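Local coordinates for protein putative dehydratase (Salmonella enterica subsp. enterica serovar Enteritidis, PDB 3TW9) that dehydrates D-gluconate to 2-dehydro-3-deoxy-D-gluconate with low activity in vitro, using one magnesium ion per subunit, at residues Trp124-Tyr136 / Ala400-Ile412. Residues are numbered along the deposited sequence; the frame is centred on the assembly and turned at random.
Sequences WDIKGKLAGMPVY and AYLNDKPGLGIDI
Gly-407 is gripped through both its backbone polar atoms by the link that follows helix 110-131. Its N donates to Met-133 O (3.0 Å), and its O accepts from Val-135 N (2.9 Å). In each bond the donor stands above the carbonyl plane. The pair forms a single beta bridge with Pro-134, whose CA also lies 3.4 Å from Gly-407 O in a CA-H...O contact. Gly-407 and Gly-128 pack backbone against backbone, their CA atoms 3.8 Å apart. Gly-128 C lies 3.4 Å from Gly-407 N.

Asp-125 receives the next amide of the type II' turn 406-409. Leu-408 N gives a nearly straight bond to Asp-125 OD1 (2.9 Å, 169°), reaching it on the anti side but 33° out of the carboxylate plane. With CG anti to the backbone N (chi1 -163°), the carboxylate swings off the helix to the turn. A water at OD1 also accepts from Ile-410 N. OD2 takes Leu-61 N and a second water, which also bonds to Lys-129 NZ and Ile-410 O. Lys-129 NZ itself bonds to Tyr-59 O.

Asn-403 ties the loop internally. Its OD1 accepts from Lys-405 N in an Asx turn, and its ND2 donates to Gly-409 O in the carbonyl plane. A water joins Tyr-136 OH to Leu-402 O. The Pro-406 ring packs on the end of the helix, at Lys-129 and Gly-132. Val-135 CG2 meets Leu-408 CD2 at 3.8 Å, and Tyr-136 CD2 meets Leu-402 CD1 at 3.7 Å.

The contact joins the N-terminal domain of this enolase-superfamily enzyme to the loop following strand 399-401, away from the annotated sites. His-365 of helix 357-369 bonds to Tyr-136 N and Leu-408 O. Strand 399-401 leads in beside strand 147-152, and helix 110-131 packs on the second subunit.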
ATOM      1  N   TRP C 124       8.420 -10.057  10.161  1.00 22.56           N
ATOM      2  CA  TRP C 124       7.372  -9.187  10.728  1.00 26.27           C
ATOM      3  C   TRP C 124       7.140  -9.525  12.205  1.00 21.40           C
ATOM      4  O   TRP C 124       7.000  -8.626  13.024  1.00 20.29           O
ATOM      5  CB  TRP C 124       6.063  -9.280   9.925  1.00 22.36           C
ATOM      6  CG  TRP C 124       6.072  -8.368   8.722  1.00 22.02           C
ATOM      7  CD1 TRP C 124       6.211  -8.741   7.409  1.00 16.23           C
ATOM      8  CD2 TRP C 124       5.981  -6.932   8.728  1.00 22.44           C
ATOM      9  NE1 TRP C 124       6.184  -7.628   6.598  1.00 14.56           N
ATOM     10  CE2 TRP C 124       6.060  -6.503   7.386  1.00 18.14           C
ATOM     11  CE3 TRP C 124       5.837  -5.966   9.743  1.00 23.33           C
ATOM     12  CZ2 TRP C 124       6.007  -5.135   7.025  1.00 20.69           C
ATOM     13  CZ3 TRP C 124       5.779  -4.604   9.386  1.00 25.79           C
ATOM     14  CH2 TRP C 124       5.860  -4.209   8.034  1.00 28.89           C
ATOM     15  N   ASP C 125       7.110 -10.826  12.508  1.00 25.21           N
ATOM     16  CA  ASP C 125       7.041 -11.342  13.885  1.00 22.64           C
ATOM     17  C   ASP C 125       8.188 -10.748  14.726  1.00 27.47           C
ATOM     18  O   ASP C 125       7.941 -10.154  15.773  1.00 24.98           O
ATOM     19  CB  ASP C 125       7.114 -12.886  13.846  1.00 21.67           C
ATOM     20  CG  ASP C 125       6.655 -13.564  15.146  1.00 24.16           C
ATOM     21  OD1 ASP C 125       5.852 -12.985  15.897  1.00 25.54           O
ATOM     22  OD2 ASP C 125       7.079 -14.719  15.364  1.00 24.50           O
ATOM     23  N   ILE C 126       9.426 -10.881  14.232  1.00 21.16           N
ATOM     24  CA  ILE C 126      10.597 -10.307  14.865  1.00 20.05           C
ATOM     25  C   ILE C 126      10.442  -8.808  15.092  1.00 26.95           C
ATOM     26  O   ILE C 126      10.671  -8.331  16.200  1.00 27.38           O
ATOM     27  CB  ILE C 126      11.910 -10.667  14.115  1.00 24.41           C
ATOM     28  CG1 ILE C 126      12.291 -12.123  14.383  1.00 21.71           C
ATOM     29  CG2 ILE C 126      13.078  -9.760  14.520  1.00 28.83           C
ATOM     30  CD1 ILE C 126      13.119 -12.725  13.234  1.00 24.17           C
ATOM     31  N   LYS C 127       9.998  -8.070  14.068  1.00 23.15           N
ATOM     32  CA  LYS C 127       9.801  -6.620  14.203  1.00 24.63           C
ATOM     33  C   LYS C 127       8.765  -6.260  15.293  1.00 19.46           C
ATOM     34  O   LYS C 127       8.978  -5.323  16.064  1.00 26.29           O
ATOM     35  CB  LYS C 127       9.410  -5.993  12.846  1.00 20.79           C
ATOM     36  CG  LYS C 127       9.497  -4.437  12.811  1.00 22.05           C
ATOM     37  CD  LYS C 127       9.361  -3.892  11.383  1.00 34.23           C
ATOM     38  CE  LYS C 127      10.641  -4.105  10.539  1.00 25.34           C
ATOM     39  NZ  LYS C 127      11.693  -3.074  10.741  1.00 25.15           N
ATOM     40  N   GLY C 128       7.668  -7.002  15.336  1.00 22.12           N
ATOM     41  CA  GLY C 128       6.639  -6.839  16.374  1.00 20.29           C
ATOM     42  C   GLY C 128       7.136  -7.136  17.777  1.00 25.69           C
ATOM     43  O   GLY C 128       6.864  -6.366  18.706  1.00 25.09           O
ATOM     44  N   LYS C 129       7.870  -8.243  17.931  1.00 25.65           N
ATOM     45  CA  LYS C 129       8.533  -8.564  19.199  1.00 30.26           C
ATOM     46  C   LYS C 129       9.481  -7.455  19.624  1.00 20.74           C
ATOM     47  O   LYS C 129       9.421  -7.008  20.754  1.00 27.12           O
ATOM     48  CB  LYS C 129       9.229  -9.938  19.144  1.00 24.75           C
ATOM     49  CG  LYS C 129       8.225 -11.089  18.988  1.00 23.26           C
ATOM     50  CD  LYS C 129       8.900 -12.415  18.862  1.00 24.46           C
ATOM     51  CE  LYS C 129       7.897 -13.539  18.783  1.00 27.80           C
ATOM     52  NZ  LYS C 129       8.590 -14.860  18.868  1.00 28.19           N
ATOM     53  N   LEU C 130      10.322  -6.980  18.711  1.00 22.55           N
ATOM     54  CA  LEU C 130      11.229  -5.872  19.001  1.00 26.04           C
ATOM     55  C   LEU C 130      10.517  -4.586  19.410  1.00 29.95           C
ATOM     56  O   LEU C 130      10.961  -3.889  20.329  1.00 25.70           O
ATOM     57  CB  LEU C 130      12.150  -5.577  17.815  1.00 28.58           C
ATOM     58  CG  LEU C 130      13.367  -6.469  17.588  1.00 39.43           C
ATOM     59  CD1 LEU C 130      13.954  -6.102  16.245  1.00 34.41           C
ATOM     60  CD2 LEU C 130      14.399  -6.302  18.695  1.00 31.74           C
ATOM     61  N   ALA C 131       9.400  -4.284  18.751  1.00 25.39           N
ATOM     62  CA  ALA C 131       8.623  -3.085  19.057  1.00 25.99           C
ATOM     63  C   ALA C 131       7.716  -3.218  20.285  1.00 24.09           C
ATOM     64  O   ALA C 131       7.113  -2.236  20.714  1.00 26.48           O
ATOM     65  CB  ALA C 131       7.795  -2.715  17.853  1.00 22.45           C
ATOM     66  N   GLY C 132       7.619  -4.427  20.831  1.00 25.49           N
ATOM     67  CA  GLY C 132       6.603  -4.736  21.829  1.00 27.31           C
ATOM     68  C   GLY C 132       5.174  -4.462  21.358  1.00 32.99           C
ATOM     69  O   GLY C 132       4.355  -3.945  22.121  1.00 25.74           O
ATOM     70  N   MET C 133       4.864  -4.782  20.099  1.00 26.22           N
ATOM     71  CA  MET C 133       3.508  -4.541  19.600  1.00 22.89           C
ATOM     72  C   MET C 133       3.071  -5.577  18.586  1.00 24.73           C
ATOM     73  O   MET C 133       3.924  -6.160  17.913  1.00 27.72           O
ATOM     74  CB  MET C 133       3.285  -3.065  19.137  1.00 27.01           C
ATOM     75  CG  MET C 133       4.193  -2.493  18.099  1.00 33.62           C
ATOM     76  SD  MET C 133       3.953  -0.691  17.875  1.00 32.77           S
ATOM     77  CE  MET C 133       4.466   0.064  19.414  1.00 41.09           C
ATOM     78  N   PRO C 134       1.754  -5.867  18.533  1.00 22.17           N
ATOM     79  CA  PRO C 134       1.258  -6.808  17.566  1.00 19.81           C
ATOM     80  C   PRO C 134       1.561  -6.287  16.166  1.00 23.65           C
ATOM     81  O   PRO C 134       1.710  -5.074  15.989  1.00 22.73           O
ATOM     82  CB  PRO C 134      -0.243  -6.801  17.814  1.00 27.83           C
ATOM     83  CG  PRO C 134      -0.402  -6.383  19.244  1.00 28.78           C
ATOM     84  CD  PRO C 134       0.676  -5.375  19.421  1.00 32.71           C
ATOM     85  N   VAL C 135       1.654  -7.196  15.190  1.00 25.57           N
ATOM     86  CA  VAL C 135       1.861  -6.792  13.799  1.00 20.08           C
ATOM     87  C   VAL C 135       0.748  -5.828  13.321  1.00 22.50           C
ATOM     88  O   VAL C 135       1.054  -4.846  12.638  1.00 24.51           O
ATOM     89  CB  VAL C 135       2.041  -8.022  12.850  1.00 20.62           C
ATOM     90  CG1 VAL C 135       1.984  -7.610  11.380  1.00 22.63           C
ATOM     91  CG2 VAL C 135       3.389  -8.696  13.113  1.00 25.85           C
ATOM     92  N   TYR C 136      -0.516  -6.069  13.707  1.00 25.76           N
ATOM     93  CA  TYR C 136      -1.613  -5.143  13.333  1.00 18.69           C
ATOM     94  C   TYR C 136      -1.336  -3.717  13.799  1.00 20.22           C
ATOM     95  O   TYR C 136      -1.725  -2.765  13.145  1.00 23.18           O
ATOM     96  CB  TYR C 136      -3.018  -5.632  13.771  1.00 21.56           C
ATOM     97  CG  TYR C 136      -3.253  -5.754  15.287  1.00 22.10           C
ATOM     98  CD1 TYR C 136      -3.465  -4.627  16.091  1.00 29.96           C
ATOM     99  CD2 TYR C 136      -3.340  -7.013  15.884  1.00 25.52           C
ATOM    100  CE1 TYR C 136      -3.707  -4.759  17.463  1.00 29.95           C
ATOM    101  CE2 TYR C 136      -3.594  -7.158  17.253  1.00 31.53           C
ATOM    102  CZ  TYR C 136      -3.776  -6.029  18.030  1.00 29.06           C
ATOM    103  OH  TYR C 136      -4.015  -6.185  19.375  1.00 31.68           O
ATOM    104  N   ALA C 400     -13.526 -13.464  15.301  1.00 24.40           N
ATOM    105  CA  ALA C 400     -12.225 -13.822  15.832  1.00 26.97           C
ATOM    106  C   ALA C 400     -11.600 -12.650  16.577  1.00 25.87           C
ATOM    107  O   ALA C 400     -11.673 -11.484  16.132  1.00 26.84           O
ATOM    108  CB  ALA C 400     -11.288 -14.313  14.732  1.00 27.45           C
ATOM    109  N   TYR C 401     -10.966 -12.978  17.704  1.00 25.22           N
ATOM    110  CA  TYR C 401     -10.298 -11.982  18.549  1.00 27.38           C
ATOM    111  C   TYR C 401      -8.843 -12.391  18.730  1.00 33.87           C
ATOM    112  O   TYR C 401      -8.546 -13.419  19.351  1.00 30.24           O
ATOM    113  CB  TYR C 401     -11.015 -11.810  19.917  1.00 26.21           C
ATOM    114  CG  TYR C 401     -12.479 -11.443  19.803  1.00 24.80           C
ATOM    115  CD1 TYR C 401     -12.876 -10.112  19.737  1.00 24.90           C
ATOM    116  CD2 TYR C 401     -13.470 -12.431  19.729  1.00 31.33           C
ATOM    117  CE1 TYR C 401     -14.215  -9.763  19.600  1.00 28.20           C
ATOM    118  CE2 TYR C 401     -14.805 -12.094  19.598  1.00 25.45           C
ATOM    119  CZ  TYR C 401     -15.173 -10.758  19.538  1.00 23.34           C
ATOM    120  OH  TYR C 401     -16.492 -10.414  19.399  1.00 27.44           O
ATOM    121  N   LEU C 402      -7.938 -11.609  18.148  1.00 30.41           N
ATOM    122  CA  LEU C 402      -6.516 -11.853  18.301  1.00 36.60           C
ATOM    123  C   LEU C 402      -6.082 -11.486  19.708  1.00 35.63           C
ATOM    124  O   LEU C 402      -6.560 -10.490  20.250  1.00 31.22           O
ATOM    125  CB  LEU C 402      -5.719 -10.984  17.323  1.00 32.53           C
ATOM    126  CG  LEU C 402      -5.667 -11.378  15.850  1.00 33.40           C
ATOM    127  CD1 LEU C 402      -4.875 -10.306  15.087  1.00 31.05           C
ATOM    128  CD2 LEU C 402      -5.062 -12.760  15.630  1.00 27.04           C
ATOM    129  N   ASN C 403      -5.160 -12.268  20.280  1.00 32.80           N
ATOM    130  CA  ASN C 403      -4.478 -11.825  21.502  1.00 35.59           C
ATOM    131  C   ASN C 403      -3.660 -10.589  21.168  1.00 39.34           C
ATOM    132  O   ASN C 403      -3.387 -10.329  19.986  1.00 34.74           O
ATOM    133  CB  ASN C 403      -3.649 -12.949  22.167  1.00 32.23           C
ATOM    134  CG  ASN C 403      -2.390 -13.345  21.369  1.00 30.00           C
ATOM    135  OD1 ASN C 403      -1.547 -12.511  21.065  1.00 30.21           O
ATOM    136  ND2 ASN C 403      -2.259 -14.639  21.064  1.00 26.74           N
ATOM    137  N   ASP C 404      -3.278  -9.819  22.183  1.00 35.68           N
ATOM    138  CA  ASP C 404      -2.514  -8.594  21.937  1.00 35.77           C
ATOM    139  C   ASP C 404      -1.017  -8.729  22.236  1.00 33.22           C
ATOM    140  O   ASP C 404      -0.340  -7.743  22.507  1.00 29.75           O
ATOM    141  CB  ASP C 404      -3.149  -7.373  22.639  1.00 41.32           C
ATOM    142  CG  ASP C 404      -3.140  -7.472  24.163  1.00 49.47           C
ATOM    143  OD1 ASP C 404      -2.981  -8.580  24.726  1.00 58.18           O
ATOM    144  OD2 ASP C 404      -3.302  -6.416  24.804  1.00 62.18           O
ATOM    145  N   LYS C 405      -0.503  -9.957  22.170  1.00 29.45           N
ATOM    146  CA  LYS C 405       0.931 -10.183  22.349  1.00 22.25           C
ATOM    147  C   LYS C 405       1.746  -9.601  21.167  1.00 33.67           C
ATOM    148  O   LYS C 405       1.209  -9.452  20.053  1.00 30.81           O
ATOM    149  CB  LYS C 405       1.220 -11.672  22.522  1.00 33.42           C
ATOM    150  CG  LYS C 405       0.536 -12.308  23.752  1.00 41.64           C
ATOM    151  CD  LYS C 405       0.608 -13.824  23.709  1.00 52.74           C
ATOM    152  CE  LYS C 405       1.998 -14.333  24.079  1.00 66.60           C
ATOM    153  NZ  LYS C 405       2.108 -15.799  23.846  1.00 66.28           N
ATOM    154  N   PRO C 406       3.035  -9.274  21.403  1.00 31.03           N
ATOM    155  CA  PRO C 406       3.863  -8.721  20.327  1.00 33.21           C
ATOM    156  C   PRO C 406       4.056  -9.686  19.162  1.00 28.56           C
ATOM    157  O   PRO C 406       3.926 -10.908  19.329  1.00 29.84           O
ATOM    158  CB  PRO C 406       5.209  -8.442  21.015  1.00 31.07           C
ATOM    159  CG  PRO C 406       4.870  -8.258  22.444  1.00 31.58           C
ATOM    160  CD  PRO C 406       3.753  -9.242  22.698  1.00 37.76           C
ATOM    161  N   GLY C 407       4.362  -9.131  17.991  1.00 25.42           N
ATOM    162  CA  GLY C 407       4.544  -9.948  16.800  1.00 23.03           C
ATOM    163  C   GLY C 407       3.226 -10.496  16.274  1.00 20.65           C
ATOM    164  O   GLY C 407       2.198  -9.821  16.312  1.00 23.48           O
ATOM    165  N   LEU C 408       3.253 -11.731  15.798  1.00 23.69           N
ATOM    166  CA  LEU C 408       2.029 -12.415  15.380  1.00 23.73           C
ATOM    167  C   LEU C 408       1.232 -13.036  16.534  1.00 19.57           C
ATOM    168  O   LEU C 408       0.121 -13.541  16.318  1.00 25.57           O
ATOM    169  CB  LEU C 408       2.323 -13.467  14.290  1.00 23.49           C
ATOM    170  CG  LEU C 408       2.867 -12.896  12.958  1.00 27.99           C
ATOM    171  CD1 LEU C 408       3.421 -13.999  12.037  1.00 24.31           C
ATOM    172  CD2 LEU C 408       1.807 -12.052  12.232  1.00 28.94           C
ATOM    173  N   GLY C 409       1.801 -12.996  17.748  1.00 24.23           N
ATOM    174  CA  GLY C 409       1.149 -13.568  18.956  1.00 24.35           C
ATOM    175  C   GLY C 409       0.988 -15.085  18.950  1.00 26.77           C
ATOM    176  O   GLY C 409       0.076 -15.650  19.571  1.00 27.13           O
ATOM    177  N   ILE C 410       1.875 -15.758  18.235  1.00 24.16           N
ATOM    178  CA  ILE C 410       1.761 -17.194  18.035  1.00 22.43           C
ATOM    179  C   ILE C 410       3.122 -17.793  18.315  1.00 26.57           C
ATOM    180  O   ILE C 410       4.143 -17.133  18.122  1.00 26.74           O
ATOM    181  CB  ILE C 410       1.302 -17.517  16.555  1.00 24.06           C
ATOM    182  CG1 ILE C 410       0.860 -18.976  16.377  1.00 30.98           C
ATOM    183  CG2 ILE C 410       2.385 -17.110  15.526  1.00 18.59           C
ATOM    184  CD1 ILE C 410      -0.400 -19.291  17.053  1.00 22.53           C
ATOM    185  N   ASP C 411       3.143 -19.030  18.795  1.00 25.10           N
ATOM    186  CA  ASP C 411       4.407 -19.721  18.924  1.00 28.10           C
ATOM    187  C   ASP C 411       4.259 -21.130  18.381  1.00 28.57           C
ATOM    188  O   ASP C 411       3.175 -21.522  17.965  1.00 30.13           O
ATOM    189  CB  ASP C 411       4.917 -19.695  20.374  1.00 29.30           C
ATOM    190  CG  ASP C 411       6.449 -19.587  20.455  1.00 30.49           C
ATOM    191  OD1 ASP C 411       7.153 -20.084  19.549  1.00 30.06           O
ATOM    192  OD2 ASP C 411       6.954 -19.011  21.438  1.00 46.93           O
ATOM    193  N   ILE C 412       5.368 -21.865  18.335  1.00 25.34           N
ATOM    194  CA  ILE C 412       5.356 -23.270  18.001  1.00 25.44           C
ATOM    195  C   ILE C 412       6.182 -24.056  19.033  1.00 27.95           C
ATOM    196  O   ILE C 412       7.243 -23.605  19.466  1.00 27.96           O
ATOM    197  CB  ILE C 412       5.850 -23.541  16.551  1.00 26.09           C
ATOM    198  CG1 ILE C 412       5.592 -25.004  16.165  1.00 25.14           C
ATOM    199  CG2 ILE C 412       7.313 -23.090  16.353  1.00 25.77           C
ATOM    200  CD1 ILE C 412       5.827 -25.335  14.673  1.00 23.99           C
TER
HETATM  201  O   HOH W   1       4.576 -14.348  17.973  1.00 25.18           O
HETATM  202  O   HOH W   2       6.901 -16.492  17.329  1.00 29.30           O
HETATM  203  O   HOH W   3      -5.949  -7.893  20.221  1.00 39.11           O